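Local atomic coordinates of RickCE (Rickettsia bellii, PDB entry 5HAM), a protein that probably acts as a deubiquitinase, the crystallised part being a C-terminal portion that includes the CE-clan cysteine protease catalytic domain of this bacterial effector. Residues I33-T38 against I140-G145; D119-A124 against K182-T187; A135-I140 against V149-Y154; Y144-V149 against S209-F214; T164-L169 against E200-Q205. One frame throughout, in Å; residues are numbered along the deposited sequence.

Contact 1 of 5, residues I33-T38 against I140-G145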
# COMPACT_ATOMS: atom_id res chain seq x y z
N ILE A 33 -2.87 3.10 4.82
CA ILE A 33 -2.20 4.14 4.06
C ILE A 33 -1.82 3.53 2.72
O ILE A 33 -1.26 2.44 2.66
CB ILE A 33 -0.96 4.61 4.78
CG1 ILE A 33 -1.34 5.61 5.89
CG2 ILE A 33 0.04 5.25 3.79
CD1 ILE A 33 -0.18 5.93 6.82
N THR A 34 -2.15 4.22 1.63
CA THR A 34 -1.88 3.69 0.30
C THR A 34 -1.08 4.68 -0.56
O THR A 34 -1.36 5.88 -0.59
CB THR A 34 -3.18 3.30 -0.45
OG1 THR A 34 -3.96 4.47 -0.70
CG2 THR A 34 -4.03 2.35 0.39
N PHE A 35 -0.07 4.16 -1.23
CA PHE A 35 0.70 4.98 -2.14
C PHE A 35 0.51 4.47 -3.55
O PHE A 35 0.38 3.25 -3.78
CB PHE A 35 2.19 4.87 -1.83
CG PHE A 35 2.58 5.41 -0.49
CD1 PHE A 35 2.62 6.78 -0.27
CD2 PHE A 35 2.94 4.55 0.54
CE1 PHE A 35 3.00 7.28 0.96
CE2 PHE A 35 3.32 5.06 1.76
CZ PHE A 35 3.35 6.42 1.97
N ARG A 36 0.50 5.39 -4.50
CA ARG A 36 0.60 5.00 -5.88
C ARG A 36 2.04 4.55 -6.09
O ARG A 36 2.93 4.96 -5.33
CB ARG A 36 0.23 6.17 -6.77
CG ARG A 36 -1.25 6.58 -6.66
CD ARG A 36 -1.40 8.11 -6.68
NE ARG A 36 -0.34 8.69 -7.49
CZ ARG A 36 0.47 9.68 -7.10
NH1 ARG A 36 1.40 10.08 -7.94
NH2 ARG A 36 0.35 10.25 -5.90
N ASN A 37 2.27 3.69 -7.07
CA ASN A 37 3.63 3.27 -7.43
C ASN A 37 4.15 4.01 -8.67
O ASN A 37 5.35 4.01 -8.93
CB ASN A 37 3.74 1.75 -7.60
CG ASN A 37 2.47 1.13 -8.16
OD1 ASN A 37 1.55 1.83 -8.60
ND2 ASN A 37 2.41 -0.20 -8.15
N THR A 38 3.25 4.62 -9.42
CA THR A 38 3.65 5.47 -10.53
C THR A 38 3.68 6.94 -10.14
O THR A 38 2.81 7.43 -9.43
CB THR A 38 2.74 5.30 -11.76
OG1 THR A 38 1.37 5.51 -11.38
CG2 THR A 38 2.89 3.91 -12.32
N ILE A 140 0.18 -0.68 5.30
CA ILE A 140 0.67 0.24 4.28
C ILE A 140 0.85 -0.46 2.94
O ILE A 140 1.63 -1.42 2.83
CB ILE A 140 1.98 0.93 4.70
CG1 ILE A 140 1.74 1.74 5.99
CG2 ILE A 140 2.48 1.84 3.59
CD1 ILE A 140 2.83 2.67 6.33
N GLU A 141 0.12 0.00 1.94
CA GLU A 141 0.24 -0.53 0.59
C GLU A 141 1.21 0.32 -0.23
O GLU A 141 0.87 1.43 -0.63
CB GLU A 141 -1.12 -0.58 -0.09
CG GLU A 141 -1.29 -1.72 -1.08
CD GLU A 141 -2.64 -1.68 -1.78
OE1 GLU A 141 -3.38 -0.68 -1.60
OE2 GLU A 141 -2.98 -2.65 -2.51
N MET A 142 2.41 -0.21 -0.47
CA MET A 142 3.45 0.49 -1.22
C MET A 142 3.24 0.41 -2.71
O MET A 142 4.04 0.92 -3.49
CB MET A 142 4.82 -0.14 -0.92
CG MET A 142 5.22 -0.15 0.54
SD MET A 142 5.55 1.48 1.17
CE MET A 142 6.88 2.00 0.15
N GLY A 143 2.16 -0.24 -3.11
CA GLY A 143 1.84 -0.42 -4.52
C GLY A 143 0.83 -1.53 -4.52
O GLY A 143 0.58 -2.12 -3.46
N TYR A 144 0.23 -1.81 -5.67
CA TYR A 144 -0.84 -2.80 -5.75
C TYR A 144 -0.47 -4.14 -5.09
O TYR A 144 0.40 -4.88 -5.57
CB TYR A 144 -1.33 -3.01 -7.20
CG TYR A 144 -2.56 -3.90 -7.26
CD1 TYR A 144 -3.83 -3.37 -7.13
CD2 TYR A 144 -2.44 -5.28 -7.39
CE1 TYR A 144 -4.95 -4.18 -7.14
CE2 TYR A 144 -3.54 -6.09 -7.42
CZ TYR A 144 -4.79 -5.54 -7.29
OH TYR A 144 -5.88 -6.37 -7.31
N GLY A 145 -1.12 -4.44 -3.97
CA GLY A 145 -0.92 -5.69 -3.27
C GLY A 145 0.41 -5.79 -2.53
O GLY A 145 0.68 -6.81 -1.89
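Phe35 and Glu141 meet through backbone and ring alike: Phe35 N donates to Glu141 O over 2.9 Å at 168°, and the ring then reaches back across the second segment. Its torsion sets the direction, with CG anti to the carbonyl carbon (chi1 -65°). CB passes 3.9 Å from Glu141 O; CD2 comes 4.1 Å from Met142 SD, a Met-aromatic contact made obliquely to the ring; CE2 lies 3.8 Å from Ile140 CG2; and the far end of the ring packs on Leu183 of helix 175-188. A second backbone bond, Glu141 N to Ile33 O at 2.9 Å, precedes the first. Glu141 thus uses both its N-H and its C=O on the other segment, flanking Thr34, as in a parallel ladder; this adds edge strand 27-34 to strand 135-141 in the mixed sheet. Ile33 and Ile140 run alongside each other on one face of the sheet, Ile33 CB 4.1 Å from Ile140 CG1. On the other face Thr34 CG2 lies 3.7 Å from Glu141 OE1, while Thr34 OG1 bonds to Gln113 of helix 96-130. The carboxylate turns its second oxygen to its own loop: Gly145 N reaches Glu141 OE2 on the anti side over 3.0 Å. Past the ladder, segments 33-38 and 140-145 share a donor, Lys179 NZ, which hydrogen-bonds to both Arg36 O and Met142 O.

Contact 2 of 5, residues D119-A124 against K182-T187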
# COMPACT_ATOMS: atom_id res chain seq x y z
N ASP A 119 -3.95 12.04 7.48
CA ASP A 119 -4.95 11.92 8.53
C ASP A 119 -4.86 10.60 9.29
O ASP A 119 -5.06 10.55 10.51
CB ASP A 119 -6.35 12.18 8.00
CG ASP A 119 -6.54 13.61 7.53
OD1 ASP A 119 -5.84 14.51 8.06
OD2 ASP A 119 -7.36 13.84 6.63
N ILE A 120 -4.52 9.52 8.59
CA ILE A 120 -4.38 8.23 9.23
C ILE A 120 -3.17 8.21 10.17
O ILE A 120 -3.25 7.74 11.30
CB ILE A 120 -4.28 7.13 8.19
CG1 ILE A 120 -5.61 7.02 7.43
CG2 ILE A 120 -3.91 5.81 8.83
CD1 ILE A 120 -5.49 6.42 6.04
N LEU A 121 -2.06 8.76 9.71
CA LEU A 121 -0.90 8.89 10.57
C LEU A 121 -1.20 9.74 11.79
O LEU A 121 -0.80 9.41 12.91
CB LEU A 121 0.24 9.52 9.80
CG LEU A 121 1.49 8.66 9.65
CD1 LEU A 121 2.63 9.52 9.07
CD2 LEU A 121 1.85 8.02 11.00
N ASN A 122 -1.89 10.86 11.58
CA ASN A 122 -2.27 11.71 12.71
C ASN A 122 -3.26 11.07 13.69
O ASN A 122 -3.11 11.21 14.90
CB ASN A 122 -2.80 13.06 12.23
CG ASN A 122 -1.68 14.06 12.01
OD1 ASN A 122 -0.70 14.08 12.76
ND2 ASN A 122 -1.82 14.89 10.97
N ARG A 123 -4.27 10.37 13.16
CA ARG A 123 -5.23 9.67 13.99
C ARG A 123 -4.52 8.60 14.82
O ARG A 123 -4.78 8.45 16.01
CB ARG A 123 -6.34 9.05 13.13
CG ARG A 123 -7.40 8.29 13.94
CD ARG A 123 -8.00 9.19 15.03
NE ARG A 123 -8.99 8.50 15.87
CZ ARG A 123 -9.53 9.03 16.97
NH1 ARG A 123 -9.17 10.24 17.36
NH2 ARG A 123 -10.42 8.34 17.67
N ALA A 124 -3.60 7.88 14.20
CA ALA A 124 -2.84 6.85 14.88
C ALA A 124 -2.07 7.46 16.04
O ALA A 124 -2.04 6.92 17.15
CB ALA A 124 -1.89 6.13 13.91
N LYS A 182 8.99 10.22 3.61
CA LYS A 182 8.55 11.57 3.24
C LYS A 182 7.19 11.89 3.85
O LYS A 182 6.93 13.03 4.26
CB LYS A 182 8.48 11.75 1.72
CG LYS A 182 9.83 11.74 0.99
CD LYS A 182 10.98 12.25 1.87
CE LYS A 182 12.35 12.06 1.19
NZ LYS A 182 13.48 12.28 2.15
N LEU A 183 6.31 10.89 3.91
CA LEU A 183 4.99 11.11 4.50
C LEU A 183 5.14 11.32 6.00
O LEU A 183 4.55 12.24 6.55
CB LEU A 183 4.08 9.91 4.25
CG LEU A 183 2.71 9.98 4.93
CD1 LEU A 183 1.88 11.16 4.40
CD2 LEU A 183 1.99 8.66 4.75
N ILE A 184 5.93 10.48 6.64
CA ILE A 184 6.10 10.54 8.08
C ILE A 184 6.63 11.91 8.47
O ILE A 184 6.11 12.56 9.38
CB ILE A 184 7.04 9.44 8.60
CG1 ILE A 184 6.40 8.06 8.42
CG2 ILE A 184 7.43 9.69 10.05
CD1 ILE A 184 7.32 6.90 8.79
N ASP A 185 7.64 12.37 7.76
CA ASP A 185 8.20 13.69 8.06
C ASP A 185 7.26 14.85 7.72
O ASP A 185 7.22 15.84 8.43
CB ASP A 185 9.58 13.89 7.43
CG ASP A 185 10.23 15.18 7.89
OD1 ASP A 185 10.80 15.21 9.01
OD2 ASP A 185 10.15 16.19 7.16
N LYS A 186 6.49 14.73 6.64
CA LYS A 186 5.50 15.75 6.33
C LYS A 186 4.47 15.85 7.45
O LYS A 186 4.05 16.94 7.82
CB LYS A 186 4.79 15.45 5.00
CG LYS A 186 3.80 16.53 4.57
CD LYS A 186 3.68 16.58 3.04
CE LYS A 186 3.02 17.87 2.54
NZ LYS A 186 1.53 17.78 2.43
N THR A 187 4.07 14.70 8.00
CA THR A 187 3.00 14.65 8.97
C THR A 187 3.45 14.94 10.41
O THR A 187 2.78 15.65 11.16
CB THR A 187 2.31 13.26 8.95
OG1 THR A 187 1.88 12.96 7.62
CG2 THR A 187 1.12 13.23 9.89
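Leu121 enters the space beside Thr187 and Ile184, and the measured contacts converge on one of its methyls. Leu121 CD1 lies 3.7 Å from Ile184 CA, 3.8 Å from Thr187 CB and 4.2 Å from Leu183 CG, so the methyl rests against three residues spanning one turn of the opposite helix. This is the tight part of the contact, buried and apolar. Ile184 adds its CG1, 4.1 Å from the same methyl.

Thr187 divides the tight part from the loose one. With OG1 beside its backbone N (chi1 -55°), the hydroxyl donates to Leu183 O over 3.0 Å, from above the carbonyl plane, and this oxygen also takes the Thr187 N-H of the helix. The hydroxyl is therefore satisfied within its own helix, and CG2 is left facing helix 96-130. That methyl lies against the amide of Asn122, 3.5 Å from Asn122 OD1 and equally far from Asn122 ND2, a van der Waals contact at the solvent-exposed edge where the two side chains overlap while heading opposite ways. One turn earlier on helix 96-130, Glu118 forms a salt bridge with Lys186.

The short helical segments approach to 10.0 Å between axes and cross at -63°, with 209 Å² buried in all, values that fit one inserted leucine better than a long interface. Both helices also touch the sheet, Leu121 on Ile138, and Leu183 on Ile33 and on Phe35 of the loop that follows it: this is the packing of two helices laid over one face of a sheet in an alpha/beta fold.

Contact 3 of 5, residues A135-I140 against V149-Y154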
# COMPACT_ATOMS: atom_id res chain seq x y z
N ALA A 135 -0.72 0.80 21.14
CA ALA A 135 -0.22 0.70 19.77
C ALA A 135 -1.29 1.00 18.75
O ALA A 135 -2.47 0.72 18.95
CB ALA A 135 0.40 -0.69 19.49
N ALA A 136 -0.87 1.60 17.65
CA ALA A 136 -1.73 1.82 16.50
C ALA A 136 -1.08 1.09 15.34
O ALA A 136 0.11 1.26 15.07
CB ALA A 136 -1.86 3.29 16.19
N VAL A 137 -1.85 0.23 14.70
CA VAL A 137 -1.34 -0.58 13.60
C VAL A 137 -1.88 -0.04 12.28
O VAL A 137 -3.09 0.10 12.10
CB VAL A 137 -1.75 -2.06 13.80
CG1 VAL A 137 -1.22 -2.94 12.66
CG2 VAL A 137 -1.28 -2.55 15.17
N ILE A 138 -0.98 0.29 11.37
CA ILE A 138 -1.34 0.85 10.08
C ILE A 138 -0.83 -0.03 8.93
O ILE A 138 0.38 -0.12 8.71
CB ILE A 138 -0.75 2.26 9.88
CG1 ILE A 138 -0.97 3.12 11.13
CG2 ILE A 138 -1.34 2.90 8.62
CD1 ILE A 138 -0.28 4.50 11.06
N PRO A 139 -1.74 -0.69 8.22
CA PRO A 139 -1.36 -1.44 7.02
C PRO A 139 -0.93 -0.43 5.97
O PRO A 139 -1.61 0.57 5.82
CB PRO A 139 -2.67 -2.12 6.59
CG PRO A 139 -3.56 -2.08 7.77
CD PRO A 139 -3.17 -0.84 8.54
N ILE A 140 0.18 -0.68 5.30
CA ILE A 140 0.67 0.24 4.28
C ILE A 140 0.85 -0.46 2.94
O ILE A 140 1.63 -1.42 2.83
CB ILE A 140 1.98 0.93 4.70
CG1 ILE A 140 1.74 1.74 5.99
CG2 ILE A 140 2.48 1.84 3.59
CD1 ILE A 140 2.83 2.67 6.33
N VAL A 149 3.61 -3.09 6.89
CA VAL A 149 2.97 -2.63 8.11
C VAL A 149 3.78 -1.57 8.87
O VAL A 149 5.01 -1.61 8.91
CB VAL A 149 2.59 -3.81 9.06
CG1 VAL A 149 3.85 -4.47 9.65
CG2 VAL A 149 1.64 -3.36 10.15
N LEU A 150 3.07 -0.61 9.44
CA LEU A 150 3.71 0.39 10.27
C LEU A 150 2.98 0.47 11.61
O LEU A 150 1.80 0.75 11.66
CB LEU A 150 3.69 1.74 9.57
CG LEU A 150 4.38 2.88 10.33
CD1 LEU A 150 5.90 2.67 10.33
CD2 LEU A 150 4.01 4.23 9.74
N VAL A 151 3.70 0.23 12.70
CA VAL A 151 3.10 0.26 14.03
C VAL A 151 3.62 1.45 14.85
O VAL A 151 4.82 1.68 14.94
CB VAL A 151 3.35 -1.05 14.80
CG1 VAL A 151 2.59 -1.04 16.12
CG2 VAL A 151 2.94 -2.24 13.95
N ALA A 152 2.68 2.20 15.41
CA ALA A 152 2.99 3.43 16.12
C ALA A 152 2.83 3.24 17.61
O ALA A 152 1.81 2.74 18.08
CB ALA A 152 2.05 4.53 15.65
N LYS A 153 3.85 3.65 18.36
CA LYS A 153 3.82 3.56 19.81
C LYS A 153 4.36 4.84 20.43
O LYS A 153 5.05 5.62 19.78
CB LYS A 153 4.61 2.36 20.30
CG LYS A 153 3.99 1.04 19.92
CD LYS A 153 4.83 -0.12 20.41
CE LYS A 153 4.33 -1.43 19.86
NZ LYS A 153 5.24 -2.55 20.21
N TYR A 154 4.05 5.04 21.69
CA TYR A 154 4.34 6.30 22.34
C TYR A 154 4.98 6.09 23.69
O TYR A 154 4.43 5.41 24.56
CB TYR A 154 3.05 7.09 22.53
CG TYR A 154 3.26 8.44 23.15
CD1 TYR A 154 3.95 9.43 22.48
CD2 TYR A 154 2.76 8.73 24.41
CE1 TYR A 154 4.16 10.66 23.03
CE2 TYR A 154 2.95 9.97 24.98
CZ TYR A 154 3.65 10.93 24.28
OH TYR A 154 3.85 12.17 24.83
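Ala136 with Ala152 and Ile138 with Leu150 form the two hydrogen-bonded pairs of this antiparallel ladder. In the first, Ala152 N donates to Ala136 O over 2.8 Å at 173° and Ala136 N returns the bond to Ala152 O; both donors lie in the carbonyl plane. The second pair, also closed in both directions, is more tilted: Ile138 N reaches Leu150 O over 2.8 Å from 23° off that plane. Val137 with Val151 and Pro139 with Val149 are the intervening non-hydrogen-bonded pairs, and proline, lacking an N-H, suits such a place. Weaker CA-H...O contacts supplement the ladder, one from Val151 CA to Ala136 O at 3.3 Å.

Apolar contacts divide between the faces. On one, Val137 CG1 meets Val149 CG2 at 3.8 Å on the diagonal; Val149 brings this branch across because its CG2 is anti to the backbone N. Val151 CG1 approaches Ala135 CB to 4.0 Å on the same side. On the other face Ile140 CD1 presses on Leu150 CB at 3.5 Å, its side chain running across the leucine, while Ala136 CB and Ala152 CB stand 4.1 Å apart, where Ala124 of helix 96-130 packs on Ala136.

The strand axes run at 162° to each other, the slight twist of this beta hairpin. The valine face receives helix 211-223, through Asn218, Ile222 and Ala223; the face of Ala136, Ile138 and Ala152 lies under helix 96-130, through Ala124 and Ile128; strands 27-34 and 160-166 continue the sheet on either side.

Contact 4 of 5, residues Y144-V149 against S209-F214; sequences YGHWTV and SACGVF
Cys211 fits its side chain against the backbone of Trp147 and the turn before it. Its CB is 3.4 Å from Trp147 O, 3.5 Å from Trp147 N and 3.7 Å from Gly145 O, a close seat of van der Waals contacts. Trp147 CB adds an apolar touch to Cys211 CB at 4.0 Å. The sulfur stands beside the cysteine's own backbone N (chi1 -71°), and the nearest atom of the imidazole is His146 CD2, 4.4 Å from Cys211 SG. From the ring centroid the sulfur is 5.2 Å away and 48° off the normal, an oblique approach.

The next shell positions the histidine side. His146 is the centre of an inverse gamma turn, and its NE2 hydrogen-bonds to Asp167 OD2, while its ring and that of Tyr175 pack edge-to-face. Gly145, just before it, takes a positive phi of 73°, which by itself favours glycine. The indole of Trp147 is directed away from the cysteine, between Pro139 and Glu141 of the next strand and Thr215 of helix 211-223, with Gly212 CA lying obliquely to it.

Cys211 stands in the first turn of helix 211-223. A cysteine so placed, a histidine just before a central strand and an aspartate bonded to that histidine correspond to the Cys-His-Asp catalytic triad of CE-clan proteases, probably the active site here.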
# COMPACT_ATOMS: atom_id res chain seq x y z
N TYR A 144 0.23 -1.81 -5.67
CA TYR A 144 -0.84 -2.80 -5.75
C TYR A 144 -0.47 -4.14 -5.09
O TYR A 144 0.40 -4.88 -5.57
CB TYR A 144 -1.33 -3.01 -7.20
CG TYR A 144 -2.56 -3.90 -7.26
CD1 TYR A 144 -3.83 -3.37 -7.13
CD2 TYR A 144 -2.44 -5.28 -7.39
CE1 TYR A 144 -4.95 -4.18 -7.14
CE2 TYR A 144 -3.54 -6.09 -7.42
CZ TYR A 144 -4.79 -5.54 -7.29
OH TYR A 144 -5.88 -6.37 -7.31
N GLY A 145 -1.12 -4.44 -3.97
CA GLY A 145 -0.92 -5.69 -3.27
C GLY A 145 0.41 -5.79 -2.53
O GLY A 145 0.68 -6.81 -1.89
N HIS A 146 1.23 -4.75 -2.62
CA HIS A 146 2.51 -4.73 -1.91
C HIS A 146 2.26 -4.29 -0.48
O HIS A 146 2.52 -3.14 -0.11
CB HIS A 146 3.50 -3.80 -2.63
CG HIS A 146 4.89 -3.83 -2.06
ND1 HIS A 146 5.99 -3.39 -2.76
CD2 HIS A 146 5.35 -4.24 -0.85
CE1 HIS A 146 7.07 -3.53 -2.01
NE2 HIS A 146 6.71 -4.04 -0.85
N TRP A 147 1.75 -5.21 0.32
CA TRP A 147 1.31 -4.87 1.67
C TRP A 147 2.48 -4.92 2.63
O TRP A 147 3.30 -5.84 2.55
CB TRP A 147 0.21 -5.81 2.16
CG TRP A 147 -1.07 -5.51 1.54
CD1 TRP A 147 -1.71 -6.25 0.60
CD2 TRP A 147 -1.88 -4.37 1.79
NE1 TRP A 147 -2.89 -5.65 0.25
CE2 TRP A 147 -3.02 -4.48 0.97
CE3 TRP A 147 -1.77 -3.26 2.64
CZ2 TRP A 147 -4.03 -3.54 0.96
CZ3 TRP A 147 -2.77 -2.33 2.63
CH2 TRP A 147 -3.89 -2.47 1.80
N THR A 148 2.55 -3.91 3.50
CA THR A 148 3.56 -3.81 4.54
C THR A 148 2.88 -3.24 5.79
O THR A 148 1.69 -2.91 5.75
CB THR A 148 4.70 -2.86 4.12
OG1 THR A 148 4.23 -1.52 4.01
CG2 THR A 148 5.27 -3.26 2.79
N VAL A 149 3.61 -3.09 6.89
CA VAL A 149 2.97 -2.63 8.11
C VAL A 149 3.78 -1.57 8.87
O VAL A 149 5.01 -1.61 8.91
CB VAL A 149 2.59 -3.81 9.06
CG1 VAL A 149 3.85 -4.47 9.65
CG2 VAL A 149 1.64 -3.36 10.15
N SER A 209 2.43 -12.54 -3.18
CA SER A 209 1.20 -13.11 -2.65
C SER A 209 1.22 -13.18 -1.12
O SER A 209 0.18 -13.15 -0.47
CB SER A 209 0.97 -14.51 -3.22
OG SER A 209 2.11 -15.33 -3.02
N ALA A 210 2.42 -13.26 -0.54
CA ALA A 210 2.54 -13.49 0.89
C ALA A 210 2.59 -12.20 1.71
O ALA A 210 2.51 -12.26 2.95
CB ALA A 210 3.75 -14.39 1.20
N CYS A 211 2.69 -11.05 1.04
CA CYS A 211 2.70 -9.73 1.71
C CYS A 211 1.59 -9.51 2.73
O CYS A 211 1.85 -9.01 3.82
CB CYS A 211 2.67 -8.58 0.70
SG CYS A 211 4.22 -8.43 -0.21
N GLY A 212 0.36 -9.86 2.38
CA GLY A 212 -0.74 -9.66 3.31
C GLY A 212 -0.69 -10.63 4.48
O GLY A 212 -1.09 -10.29 5.61
N VAL A 213 -0.21 -11.85 4.22
CA VAL A 213 -0.11 -12.85 5.27
C VAL A 213 0.81 -12.34 6.38
O VAL A 213 0.43 -12.33 7.55
CB VAL A 213 0.43 -14.20 4.72
CG1 VAL A 213 0.28 -15.29 5.76
CG2 VAL A 213 -0.30 -14.60 3.45
N PHE A 214 2.00 -11.88 5.99
CA PHE A 214 2.99 -11.40 6.95
C PHE A 214 2.72 -10.00 7.51
O PHE A 214 3.10 -9.70 8.65
CB PHE A 214 4.40 -11.47 6.35
CG PHE A 214 4.97 -12.85 6.36
CD1 PHE A 214 5.60 -13.33 7.50
CD2 PHE A 214 4.85 -13.67 5.25
CE1 PHE A 214 6.13 -14.60 7.54
CE2 PHE A 214 5.37 -14.95 5.27
CZ PHE A 214 6.01 -15.42 6.43

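Contact 5 of 5, residues T164-L169 against E200-Q205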
# COMPACT_ATOMS: atom_id res chain seq x y z
N THR A 164 7.42 1.54 14.00
CA THR A 164 8.10 0.31 13.63
C THR A 164 7.53 -0.25 12.35
O THR A 164 6.31 -0.44 12.23
CB THR A 164 7.98 -0.71 14.76
OG1 THR A 164 8.50 -0.13 15.95
CG2 THR A 164 8.75 -1.97 14.44
N PHE A 165 8.41 -0.50 11.38
CA PHE A 165 8.01 -0.95 10.04
C PHE A 165 8.60 -2.31 9.65
O PHE A 165 9.73 -2.63 10.00
CB PHE A 165 8.45 0.11 9.02
CG PHE A 165 8.19 -0.25 7.59
CD1 PHE A 165 6.95 0.01 7.01
CD2 PHE A 165 9.20 -0.82 6.81
CE1 PHE A 165 6.71 -0.30 5.67
CE2 PHE A 165 8.97 -1.13 5.47
CZ PHE A 165 7.72 -0.87 4.90
N ASN A 166 7.84 -3.09 8.90
CA ASN A 166 8.47 -4.17 8.15
C ASN A 166 7.86 -4.47 6.79
O ASN A 166 6.66 -4.31 6.60
CB ASN A 166 8.57 -5.45 8.96
CG ASN A 166 9.58 -6.42 8.36
OD1 ASN A 166 10.78 -6.11 8.29
ND2 ASN A 166 9.12 -7.57 7.90
N ASP A 167 8.70 -4.90 5.86
CA ASP A 167 8.28 -5.32 4.53
C ASP A 167 8.72 -6.77 4.39
O ASP A 167 9.92 -7.06 4.37
CB ASP A 167 8.94 -4.44 3.45
CG ASP A 167 8.44 -4.74 2.01
OD1 ASP A 167 7.88 -5.82 1.73
OD2 ASP A 167 8.65 -3.88 1.15
N SER A 168 7.76 -7.68 4.31
CA SER A 168 8.07 -9.12 4.20
C SER A 168 8.88 -9.50 2.96
O SER A 168 9.60 -10.51 2.98
CB SER A 168 6.79 -9.97 4.30
OG SER A 168 5.80 -9.60 3.35
N LEU A 169 8.78 -8.72 1.90
CA LEU A 169 9.56 -8.96 0.68
C LEU A 169 11.04 -8.64 0.85
O LEU A 169 11.84 -8.95 -0.04
CB LEU A 169 9.01 -8.13 -0.49
CG LEU A 169 7.62 -8.46 -1.06
CD1 LEU A 169 7.11 -7.34 -1.96
CD2 LEU A 169 7.63 -9.79 -1.80
N GLU A 200 12.55 -2.95 10.69
CA GLU A 200 12.91 -4.32 11.07
C GLU A 200 13.70 -4.96 9.96
O GLU A 200 14.45 -5.91 10.21
CB GLU A 200 11.66 -5.16 11.34
CG GLU A 200 10.81 -4.65 12.49
CD GLU A 200 11.40 -4.99 13.85
OE1 GLU A 200 11.72 -4.05 14.61
OE2 GLU A 200 11.54 -6.19 14.16
N GLN A 201 13.53 -4.39 8.77
CA GLN A 201 14.06 -4.92 7.50
C GLN A 201 14.28 -6.42 7.52
O GLN A 201 15.41 -6.92 7.41
CB GLN A 201 15.32 -4.17 7.02
CG GLN A 201 16.13 -3.48 8.08
CD GLN A 201 17.32 -2.71 7.50
OE1 GLN A 201 17.67 -2.88 6.33
NE2 GLN A 201 17.93 -1.87 8.31
N THR A 202 13.20 -7.16 7.69
CA THR A 202 13.33 -8.60 7.79
C THR A 202 12.68 -9.24 6.60
O THR A 202 11.46 -9.28 6.50
CB THR A 202 12.68 -9.13 9.05
OG1 THR A 202 13.21 -8.42 10.17
CG2 THR A 202 12.94 -10.63 9.21
N LYS A 203 13.51 -9.72 5.67
CA LYS A 203 12.99 -10.42 4.52
C LYS A 203 12.34 -11.68 5.03
O LYS A 203 12.96 -12.45 5.77
CB LYS A 203 14.11 -10.76 3.53
CG LYS A 203 13.64 -11.59 2.36
CD LYS A 203 14.79 -12.25 1.61
CE LYS A 203 14.89 -11.75 0.16
NZ LYS A 203 15.87 -12.55 -0.67
N GLN A 204 11.08 -11.89 4.65
CA GLN A 204 10.37 -13.07 5.13
C GLN A 204 10.01 -14.01 4.00
O GLN A 204 10.27 -15.21 4.08
CB GLN A 204 9.14 -12.66 5.95
CG GLN A 204 9.55 -12.11 7.27
CD GLN A 204 8.45 -11.35 7.98
OE1 GLN A 204 7.66 -10.64 7.35
NE2 GLN A 204 8.39 -11.50 9.30
N GLN A 205 9.42 -13.48 2.94
CA GLN A 205 9.09 -14.29 1.78
C GLN A 205 9.04 -13.40 0.56
O GLN A 205 8.50 -12.30 0.61
CB GLN A 205 7.75 -15.00 1.98
CG GLN A 205 7.36 -15.92 0.83
CD GLN A 205 6.33 -16.94 1.23
OE1 GLN A 205 6.20 -17.28 2.40
NE2 GLN A 205 5.58 -17.44 0.25
O HOH W 1 5.81 -11.50 1.36
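Ser168 O is gripped by two successive N-H groups: Gln204 N at 2.6 Å, its donor tilted 21° from the carbonyl plane, and Gln205 N at 3.0 Å, well above it. One carbonyl thus holds two consecutive residues of segment 200-205. Ser168 OG, set between its backbone N and carbonyl carbon (chi1 55°), adds a third link through a water that accepts from Ser168 OG at 2.8 Å and in turn donates a hydrogen bond to Gln205 O.

Further back, Asn166 uses both ends of its amide on a single residue. Asn166 OD1 accepts from Thr202 N over 2.7 Å, on a lone pair, while Asn166 ND2 donates to Thr202 O over 3.2 Å, nearly in its own amide plane. These two bonds fix the amide's rotation, the side chain pairing like a backbone. The bond before them, Glu200 N to Phe165 O at 2.9 Å, continues the pairing just past the end of strand 196-199. Glu200 CB lies 3.3 Å from Asn166 OD1, the carboxylate and amide planes being 77° apart.

Asp167, the next residue, closes an Asx turn by accepting Leu169 N on OD1, and its OD2 also takes Asn171. Gln204 meanwhile bonds to Asn218. The loop bearing the probable triad aspartate is thereby tied to the one carrying Gln205, six residues before Cys211, where CE-clan proteases have the glutamine of the oxyanion hole.

Overall arrangement
Contacts 1, 3 and 5 follow one mixed sheet across its width, joined by probable backbone hydrogen bonds: Ile33 N to Pro139 O at 3.0 Å between contacts 1 and 3, and Val151 N to Thr164 O at 2.7 Å between contacts 3 and 5. Contact 2 lies over one face of that sheet, packing Ala124 CB 3.6 Å from Ala136 CB of contact 3; contact 4 brings helix 211-223 to the other. The probable active site arises where contacts 4 and 5 adjoin, their centres about 10 Å apart: contact 4 holds Cys211 and His146, contact 5 holds Asp167, and His146 NE2 lies 2.8 Å from Asp167 OD2. Contact 2 is remote, about 21 Å between centres from contact 4.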